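Local coordinates for protein 4-aminobutyrate transaminase (Acinetobacter baumannii, PDB 6WOP) that probably transfers the amino group of 4-aminobutyrate to 2-oxoglutarate as a class-III aminotransferase dependent on pyridoxal 5'-phosphate, at residues A[43-48]-A[377-382]; A[168-173]-A[186-191]; A[179-184]-A[219-224]. All coordinates share one frame; numbering follows the deposited sequence.

Interaction 1: A[43-48]-A[377-382]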
loop_
_atom_site.group_PDB
_atom_site.type_symbol
_atom_site.label_atom_id
_atom_site.label_comp_id
_atom_site.label_asym_id
_atom_site.label_seq_id
_atom_site.Cartn_x
_atom_site.Cartn_y
_atom_site.Cartn_z
ATOM N N GLN A 43 -7.164 48.261 -11.597
ATOM C CA GLN A 43 -5.790 47.956 -11.224
ATOM C C GLN A 43 -5.771 47.316 -9.837
ATOM O O GLN A 43 -6.477 47.778 -8.926
ATOM C CB GLN A 43 -5.000 49.272 -11.205
ATOM C CG GLN A 43 -3.640 49.187 -11.796
ATOM C CD GLN A 43 -2.974 50.558 -11.940
ATOM O OE1 GLN A 43 -3.210 51.306 -12.901
ATOM N NE2 GLN A 43 -2.187 50.907 -10.936
ATOM N N PHE A 44 -4.952 46.268 -9.675
ATOM C CA PHE A 44 -4.773 45.574 -8.400
ATOM C C PHE A 44 -3.305 45.572 -8.012
ATOM O O PHE A 44 -2.425 45.420 -8.868
ATOM C CB PHE A 44 -5.253 44.138 -8.465
ATOM C CG PHE A 44 -6.719 44.020 -8.594
ATOM C CD1 PHE A 44 -7.295 43.999 -9.845
ATOM C CD2 PHE A 44 -7.546 43.966 -7.451
ATOM C CE1 PHE A 44 -8.653 43.915 -9.985
ATOM C CE2 PHE A 44 -8.915 43.872 -7.593
ATOM C CZ PHE A 44 -9.475 43.848 -8.857
ATOM N N ILE A 45 -3.027 45.804 -6.740
ATOM C CA ILE A 45 -1.653 45.687 -6.265
ATOM C C ILE A 45 -1.493 44.224 -5.911
ATOM O O ILE A 45 -2.329 43.669 -5.199
ATOM C CB ILE A 45 -1.387 46.597 -5.052
ATOM C CG1 ILE A 45 -1.494 48.072 -5.445
ATOM C CG2 ILE A 45 -0.062 46.201 -4.323
ATOM C CD1 ILE A 45 -1.562 49.082 -4.251
ATOM N N ASP A 46 -0.437 43.613 -6.376
ATOM C CA ASP A 46 -0.288 42.165 -6.230
ATOM C C ASP A 46 0.501 41.844 -4.957
ATOM O O ASP A 46 1.734 41.926 -4.945
ATOM C CB ASP A 46 0.410 41.634 -7.488
ATOM C CG ASP A 46 0.634 40.138 -7.436
ATOM O OD1 ASP A 46 -0.016 39.471 -6.586
ATOM O OD2 ASP A 46 1.488 39.635 -8.245
ATOM N N PHE A 47 -0.186 41.409 -3.900
ATOM C CA PHE A 47 0.511 40.789 -2.776
ATOM C C PHE A 47 0.435 39.256 -2.811
ATOM O O PHE A 47 0.601 38.611 -1.763
ATOM C CB PHE A 47 -0.064 41.252 -1.443
ATOM C CG PHE A 47 0.456 42.628 -0.954
ATOM C CD1 PHE A 47 1.166 43.474 -1.799
ATOM C CD2 PHE A 47 0.207 43.045 0.349
ATOM C CE1 PHE A 47 1.628 44.748 -1.369
ATOM C CE2 PHE A 47 0.696 44.298 0.790
ATOM C CZ PHE A 47 1.388 45.153 -0.074
ATOM N N ALA A 48 0.163 38.672 -3.975
ATOM C CA ALA A 48 0.076 37.216 -4.127
ATOM C C ALA A 48 1.228 36.621 -4.899
ATOM O O ALA A 48 1.610 35.475 -4.631
ATOM C CB ALA A 48 -1.218 36.825 -4.860
ATOM N N ASN A 377 -10.693 47.305 -2.782
ATOM C CA ASN A 377 -9.917 48.536 -2.906
ATOM C C ASN A 377 -8.580 48.340 -3.625
ATOM O O ASN A 377 -7.649 49.135 -3.437
ATOM C CB ASN A 377 -9.715 49.194 -1.540
ATOM C CG ASN A 377 -11.005 49.728 -0.981
ATOM O OD1 ASN A 377 -11.430 50.820 -1.316
ATOM N ND2 ASN A 377 -11.671 48.930 -0.182
ATOM N N GLY A 378 -8.500 47.343 -4.508
ATOM C CA GLY A 378 -7.364 47.220 -5.417
ATOM C C GLY A 378 -6.129 46.565 -4.838
ATOM O O GLY A 378 -4.989 46.914 -5.229
ATOM N N LEU A 379 -6.314 45.603 -3.947
ATOM C CA LEU A 379 -5.218 44.906 -3.280
ATOM C C LEU A 379 -5.538 43.409 -3.232
ATOM O O LEU A 379 -6.551 43.006 -2.682
ATOM C CB LEU A 379 -4.975 45.485 -1.864
ATOM C CG LEU A 379 -3.870 44.714 -1.131
ATOM C CD1 LEU A 379 -2.417 44.852 -1.845
ATOM C CD2 LEU A 379 -3.875 45.078 0.357
ATOM N N LEU A 380 -4.687 42.582 -3.838
ATOM C CA LEU A 380 -4.913 41.148 -3.933
ATOM C C LEU A 380 -4.164 40.464 -2.807
ATOM O O LEU A 380 -2.928 40.458 -2.819
ATOM C CB LEU A 380 -4.411 40.633 -5.289
ATOM C CG LEU A 380 -4.404 39.104 -5.524
ATOM C CD1 LEU A 380 -5.803 38.530 -5.361
ATOM C CD2 LEU A 380 -3.894 38.759 -6.921
ATOM N N LEU A 381 -4.906 39.809 -1.891
ATOM C CA LEU A 381 -4.370 39.145 -0.704
ATOM C C LEU A 381 -4.713 37.667 -0.699
ATOM O O LEU A 381 -5.837 37.298 -1.055
ATOM C CB LEU A 381 -4.971 39.754 0.603
ATOM C CG LEU A 381 -4.591 41.204 0.951
ATOM C CD1 LEU A 381 -5.290 41.727 2.260
ATOM C CD2 LEU A 381 -3.065 41.246 1.056
ATOM N N LEU A 382 -3.766 36.831 -0.239
ATOM C CA LEU A 382 -4.012 35.401 -0.046
ATOM C C LEU A 382 -4.156 35.013 1.425
ATOM O O LEU A 382 -3.459 35.555 2.290
ATOM C CB LEU A 382 -2.876 34.575 -0.623
ATOM C CG LEU A 382 -2.502 34.824 -2.094
ATOM C CD1 LEU A 382 -1.228 34.053 -2.359
ATOM C CD2 LEU A 382 -3.637 34.380 -3.016
HETATM O O HOH W 1 -4.769 49.218 -6.864
HETATM O O HOH W 2 -1.430 38.194 0.348
#
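The carbonyl oxygen of G378 is gripped twice: I45 N donates to G378 O over 2.7 Å, and a water donates to the same oxygen while also donating to Q43 O. I45 N approaches from above the carbonyl plane, 41° out of it. The carbonyl of I45 accepts in turn from L380 N (2.9 Å), almost linearly, and F47 N then reaches L380 O at 3.1 Å, in the carbonyl plane but more bent at the hydrogen. These three bonds, with bridges I45–L379 and D46–L380, are the alternating pattern of parallel strands. Beyond them a second water joins F47 O to L382 N.

The side chains divide between the two faces. On one, L379 CD1 sits squarely over the F47 ring, a CH-pi contact 3.7 Å from the centroid, and also meets I45 CG2; CG of L379 stands anti to its backbone N (chi1 177°), which turns the end of the chain toward the neighbouring strand. On the other, the L380 side chain lies alongside that of D46, and L380 CD2 meets A48 CB (3.9 Å). D46 OD1 accepts from A48 N at 2.7 Å, an Asx turn, and also from G49 N. A48 CB packs on L382 CG at 3.6 Å. G378, with positive phi, is the C-prime residue of a Schellman motif ending helix 364-376. L380 and L382 pack on T82 and V81 of the second subunit. Strand 43-46 lies between strands 35-38 and 379-384 of a mixed sheet, while helices 364-376 and 401-416 contribute A374 and I410 against L379.

Interaction 2: A[168-173]-A[186-191]; sequences FHARYP and ESVEDI
The F168 ring and the R171 guanidinium flank this contact, and each meets helix 186-191 obliquely: I191 CG2 lies by the ring, S187 CB by the guanidinium. F168 makes its closest approach through CB, 4.0 Å from I191 CG2. Bent at chi2 and chi3, the R171 chain folds back so that NH2 donates to H169 O at 2.9 Å, from well above that carbonyl's plane. R171 CG rests on S187 CB at 3.6 Å.

Between them A170 CB lies 3.6 Å from V188 CG2 and 3.8 Å from I191 CD1. The single hydrogen bond across the contact runs from R171 N to S187 OG, 3.0 Å long and nearly straight at 167°. With chi1 at 78°, OG lies between its own backbone N and carbonyl carbon, and it also bonds to A184 O. Strand 168-170 and helix 186-191 run at 154°. Helix 181-194 is that of a beta-alpha-beta crossover from strand 167-170, outermost within this chain, to parallel strand 201-206; it spans strand 131-135, on which V188 and I191 pack.

R171 NH2 makes a salt bridge with E194 of the third subunit, and H169 ND1 bonds to D195 there. Chemically, then, an apolar seam joins helix to strand, one buried serine hydroxyl accepts from the backbone N of R171, and that arginine's charged end is directed to a subunit interface.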
loop_
_atom_site.group_PDB
_atom_site.type_symbol
_atom_site.label_atom_id
_atom_site.label_comp_id
_atom_site.label_asym_id
_atom_site.label_seq_id
_atom_site.Cartn_x
_atom_site.Cartn_y
_atom_site.Cartn_z
ATOM N N PHE A 168 4.233 9.048 6.938
ATOM C CA PHE A 168 3.663 9.353 8.246
ATOM C C PHE A 168 3.904 10.812 8.584
ATOM O O PHE A 168 4.910 11.377 8.175
ATOM C CB PHE A 168 4.303 8.393 9.335
ATOM C CG PHE A 168 3.980 6.940 9.039
ATOM C CD1 PHE A 168 2.683 6.445 9.281
ATOM C CD2 PHE A 168 4.930 6.114 8.459
ATOM C CE1 PHE A 168 2.365 5.084 8.932
ATOM C CE2 PHE A 168 4.625 4.802 8.121
ATOM C CZ PHE A 168 3.346 4.296 8.361
ATOM N N HIS A 169 3.032 11.397 9.417
ATOM C CA HIS A 169 3.157 12.813 9.780
ATOM C C HIS A 169 3.539 13.025 11.235
ATOM O O HIS A 169 2.830 12.566 12.158
ATOM C CB HIS A 169 1.845 13.523 9.496
ATOM C CG HIS A 169 1.516 13.555 8.035
ATOM N ND1 HIS A 169 0.789 12.556 7.422
ATOM C CD2 HIS A 169 1.855 14.436 7.057
ATOM C CE1 HIS A 169 0.671 12.824 6.124
ATOM N NE2 HIS A 169 1.316 13.956 5.875
ATOM N N ALA A 170 4.600 13.803 11.445
ATOM C CA ALA A 170 4.965 14.282 12.784
ATOM C C ALA A 170 4.431 15.706 13.013
ATOM O O ALA A 170 3.877 16.330 12.092
ATOM C CB ALA A 170 6.492 14.232 12.945
ATOM N N ARG A 171 4.651 16.223 14.220
ATOM C CA ARG A 171 4.262 17.570 14.546
ATOM C C ARG A 171 5.370 18.554 14.225
ATOM O O ARG A 171 6.451 18.419 14.709
ATOM C CB ARG A 171 3.994 17.757 16.048
ATOM C CG ARG A 171 3.293 16.644 16.742
ATOM C CD ARG A 171 1.863 16.535 16.361
ATOM N NE ARG A 171 1.542 16.119 14.999
ATOM C CZ ARG A 171 1.544 14.882 14.522
ATOM N NH1 ARG A 171 1.928 13.849 15.256
ATOM N NH2 ARG A 171 1.221 14.695 13.286
ATOM N N TYR A 172 5.066 19.534 13.406
ATOM C CA TYR A 172 5.992 20.620 13.166
ATOM C C TYR A 172 6.102 21.507 14.408
ATOM O O TYR A 172 5.088 21.804 15.052
ATOM C CB TYR A 172 5.477 21.439 11.984
ATOM C CG TYR A 172 6.509 22.305 11.295
ATOM C CD1 TYR A 172 7.257 21.808 10.264
ATOM C CD2 TYR A 172 6.728 23.643 11.703
ATOM C CE1 TYR A 172 8.139 22.588 9.598
ATOM C CE2 TYR A 172 7.640 24.418 11.044
ATOM C CZ TYR A 172 8.331 23.891 9.987
ATOM O OH TYR A 172 9.223 24.701 9.287
ATOM N N PRO A 173 7.306 21.999 14.731
ATOM C CA PRO A 173 7.501 22.837 15.922
ATOM C C PRO A 173 6.918 24.225 15.713
ATOM O O PRO A 173 7.286 24.936 14.753
ATOM C CB PRO A 173 9.033 22.882 16.068
ATOM C CG PRO A 173 9.552 22.624 14.671
ATOM C CD PRO A 173 8.592 21.621 14.107
ATOM N N GLU A 186 9.958 14.569 19.773
ATOM C CA GLU A 186 9.350 13.376 20.368
ATOM C C GLU A 186 8.356 12.735 19.426
ATOM O O GLU A 186 8.265 11.497 19.376
ATOM C CB GLU A 186 8.677 13.745 21.701
ATOM C CG GLU A 186 8.108 12.620 22.440
ATOM C CD GLU A 186 7.630 13.010 23.852
ATOM O OE1 GLU A 186 8.136 14.033 24.388
ATOM O OE2 GLU A 186 6.742 12.290 24.397
ATOM N N SER A 187 7.605 13.552 18.637
ATOM C CA SER A 187 6.625 12.956 17.708
ATOM C C SER A 187 7.303 12.195 16.572
ATOM O O SER A 187 6.793 11.164 16.131
ATOM C CB SER A 187 5.696 14.032 17.157
ATOM O OG SER A 187 6.362 14.755 16.129
ATOM N N VAL A 188 8.484 12.649 16.114
ATOM C CA VAL A 188 9.271 11.846 15.159
ATOM C C VAL A 188 9.693 10.506 15.783
ATOM O O VAL A 188 9.560 9.410 15.200
ATOM C CB VAL A 188 10.479 12.674 14.693
ATOM C CG1 VAL A 188 11.328 11.851 13.736
ATOM C CG2 VAL A 188 9.939 13.981 13.987
ATOM N N GLU A 189 10.186 10.561 17.003
ATOM C CA GLU A 189 10.609 9.324 17.632
ATOM C C GLU A 189 9.419 8.381 17.863
ATOM O O GLU A 189 9.586 7.153 17.856
ATOM C CB GLU A 189 11.349 9.654 18.944
ATOM C CG GLU A 189 12.622 10.497 18.665
ATOM C CD GLU A 189 13.281 11.046 19.905
ATOM O OE1 GLU A 189 12.564 11.323 20.924
ATOM O OE2 GLU A 189 14.536 11.198 19.855
ATOM N N ASP A 190 8.230 8.921 18.146
ATOM C CA ASP A 190 7.068 8.037 18.286
ATOM C C ASP A 190 6.766 7.340 16.958
ATOM O O ASP A 190 6.280 6.211 16.938
ATOM C CB ASP A 190 5.836 8.844 18.740
ATOM C CG ASP A 190 5.935 9.349 20.190
ATOM O OD1 ASP A 190 6.849 8.904 20.976
ATOM O OD2 ASP A 190 5.075 10.205 20.558
ATOM N N ILE A 191 6.983 8.025 15.829
ATOM C CA ILE A 191 6.802 7.357 14.536
ATOM C C ILE A 191 7.749 6.158 14.433
ATOM O O ILE A 191 7.350 5.061 14.010
ATOM C CB ILE A 191 7.029 8.374 13.389
ATOM C CG1 ILE A 191 5.812 9.345 13.332
ATOM C CG2 ILE A 191 7.164 7.648 12.000
ATOM C CD1 ILE A 191 6.038 10.520 12.361
#

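Interaction 3: A[179-184]-A[219-224]; sequences ISVDAA and PAEFLK
Two helices of the large mixed-sheet domain, 181-194 and 220-233, meet here by their first turns, and V181 makes most of the contact from the first helix. Its CG1 faces the start of the second helix, 3.7 Å from E221 CD and 3.8 Å from F222 CA, lying near the plane of the F222 ring at its edge. CG2, the other branch, lies 3.9 Å from P219 CG, the two side chains running alongside with opposite headings. Because V181 carries CG1 anti to its backbone N (chi1 173°), its two methyls divide between E221 with F222 and the proline. One turn further, A184 CB approaches F222 CE1 obliquely at 3.4 Å, a close apolar contact.

The first helix is capped by S180, its OG accepting from A183 N at 3.0 Å; P219 stands at the N-cap position of the second. F222 and P219 also touch P173, which joins this pair of helix N-termini to the chain leaving strand 167-170.

Toward solvent, D182 OD1 and E221 OE2 stand 4.6 Å apart, and one water donates to both. R225 NH1 makes salt bridges with the same two oxygens, so the like charges are probably offset by the arginine rather than left to repel. The contact therefore combines a buried apolar centre with a solvent-facing margin in which two carboxylates share one cation and one water.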
loop_
_atom_site.group_PDB
_atom_site.type_symbol
_atom_site.label_atom_id
_atom_site.label_comp_id
_atom_site.label_asym_id
_atom_site.label_seq_id
_atom_site.Cartn_x
_atom_site.Cartn_y
_atom_site.Cartn_z
ATOM N N ILE A 179 3.585 23.830 20.700
ATOM C CA ILE A 179 4.264 22.629 20.239
ATOM C C ILE A 179 5.762 22.932 20.266
ATOM O O ILE A 179 6.316 23.522 19.338
ATOM C CB ILE A 179 3.790 22.189 18.857
ATOM C CG1 ILE A 179 2.280 21.914 18.901
ATOM C CG2 ILE A 179 4.559 20.961 18.360
ATOM C CD1 ILE A 179 1.601 21.950 17.552
ATOM N N SER A 180 6.422 22.553 21.357
ATOM C CA SER A 180 7.830 22.854 21.541
ATOM C C SER A 180 8.693 22.031 20.585
ATOM O O SER A 180 8.243 21.064 19.955
ATOM C CB SER A 180 8.233 22.581 22.982
ATOM O OG SER A 180 8.060 21.198 23.267
ATOM N N VAL A 181 9.954 22.439 20.466
ATOM C CA VAL A 181 10.908 21.607 19.727
ATOM C C VAL A 181 10.975 20.210 20.338
ATOM O O VAL A 181 10.938 19.204 19.620
ATOM C CB VAL A 181 12.281 22.287 19.713
ATOM C CG1 VAL A 181 13.330 21.378 19.104
ATOM C CG2 VAL A 181 12.162 23.636 18.932
ATOM N N ASP A 182 11.007 20.120 21.683
ATOM C CA ASP A 182 10.970 18.790 22.316
ATOM C C ASP A 182 9.781 17.975 21.844
ATOM O O ASP A 182 9.914 16.776 21.527
ATOM C CB ASP A 182 10.896 18.941 23.818
ATOM C CG ASP A 182 12.237 19.180 24.458
ATOM O OD1 ASP A 182 13.261 19.023 23.795
ATOM O OD2 ASP A 182 12.256 19.504 25.651
ATOM N N ALA A 183 8.581 18.581 21.851
ATOM C CA ALA A 183 7.395 17.809 21.462
ATOM C C ALA A 183 7.473 17.371 20.023
ATOM O O ALA A 183 6.989 16.281 19.669
ATOM C CB ALA A 183 6.130 18.625 21.678
ATOM N N ALA A 184 7.991 18.245 19.142
ATOM C CA ALA A 184 8.102 17.874 17.734
ATOM C C ALA A 184 9.099 16.735 17.547
ATOM O O ALA A 184 8.861 15.783 16.783
ATOM C CB ALA A 184 8.506 19.142 16.916
ATOM N N PRO A 219 12.451 26.335 13.986
ATOM C CA PRO A 219 13.532 26.745 14.884
ATOM C C PRO A 219 14.839 26.053 14.519
ATOM O O PRO A 219 14.843 24.874 14.154
ATOM C CB PRO A 219 13.030 26.312 16.274
ATOM C CG PRO A 219 11.534 26.252 16.151
ATOM C CD PRO A 219 11.280 25.785 14.707
ATOM N N ALA A 220 15.958 26.803 14.624
ATOM C CA ALA A 220 17.279 26.210 14.380
ATOM C C ALA A 220 17.500 24.945 15.224
ATOM O O ALA A 220 18.083 23.965 14.748
ATOM C CB ALA A 220 18.412 27.212 14.679
ATOM N N GLU A 221 17.080 24.964 16.489
ATOM C CA GLU A 221 17.312 23.802 17.351
ATOM C C GLU A 221 16.600 22.573 16.799
ATOM O O GLU A 221 17.088 21.432 16.923
ATOM C CB GLU A 221 16.836 24.098 18.783
ATOM C CG GLU A 221 16.964 22.904 19.755
ATOM C CD GLU A 221 16.052 23.053 20.978
ATOM O OE1 GLU A 221 15.415 24.126 21.155
ATOM O OE2 GLU A 221 15.964 22.095 21.759
ATOM N N PHE A 222 15.444 22.774 16.172
ATOM C CA PHE A 222 14.754 21.617 15.633
ATOM C C PHE A 222 15.532 21.017 14.461
ATOM O O PHE A 222 15.688 19.796 14.378
ATOM C CB PHE A 222 13.324 21.980 15.215
ATOM C CG PHE A 222 12.524 20.748 14.723
ATOM C CD1 PHE A 222 12.076 19.801 15.621
ATOM C CD2 PHE A 222 12.307 20.543 13.393
ATOM C CE1 PHE A 222 11.386 18.702 15.178
ATOM C CE2 PHE A 222 11.590 19.463 12.943
ATOM C CZ PHE A 222 11.130 18.537 13.844
ATOM N N LEU A 223 16.029 21.863 13.542
ATOM C CA LEU A 223 16.859 21.366 12.450
ATOM C C LEU A 223 18.091 20.634 12.938
ATOM O O LEU A 223 18.449 19.591 12.379
ATOM C CB LEU A 223 17.312 22.515 11.539
ATOM C CG LEU A 223 16.369 22.930 10.428
ATOM C CD1 LEU A 223 17.037 23.968 9.543
ATOM C CD2 LEU A 223 15.842 21.743 9.563
ATOM N N LYS A 224 18.773 21.185 13.955
ATOM C CA LYS A 224 19.982 20.497 14.374
ATOM C C LYS A 224 19.635 19.182 15.059
ATOM O O LYS A 224 20.268 18.156 14.812
ATOM C CB LYS A 224 20.797 21.357 15.344
ATOM C CG LYS A 224 21.143 22.732 14.770
ATOM C CD LYS A 224 21.804 23.701 15.783
ATOM C CE LYS A 224 21.478 25.204 15.529
ATOM N NZ LYS A 224 22.504 25.961 14.766
HETATM O O HOH W 3 14.769 21.826 24.275
#

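Along the chain, interactions 2 and 3 both fall inside the long loop closed by interaction 1, and their own segments alternate. Interaction 1 lies in the sheet that pairs early strand 43-46 with late strand 379-384, drawing both ends of the chain into one unit; its centre lies 37 Å from that of interaction 2 and 35 Å from that of interaction 3. The latter two have centres 11 Å apart, share helix 181-194 and touch directly, R171 O lying 3.1 Å from A184 CB. Interaction 2 packs this helix on strand 167-170, outermost within this chain in the other large sheet, and interaction 3 carries the same helix on to helix 220-233.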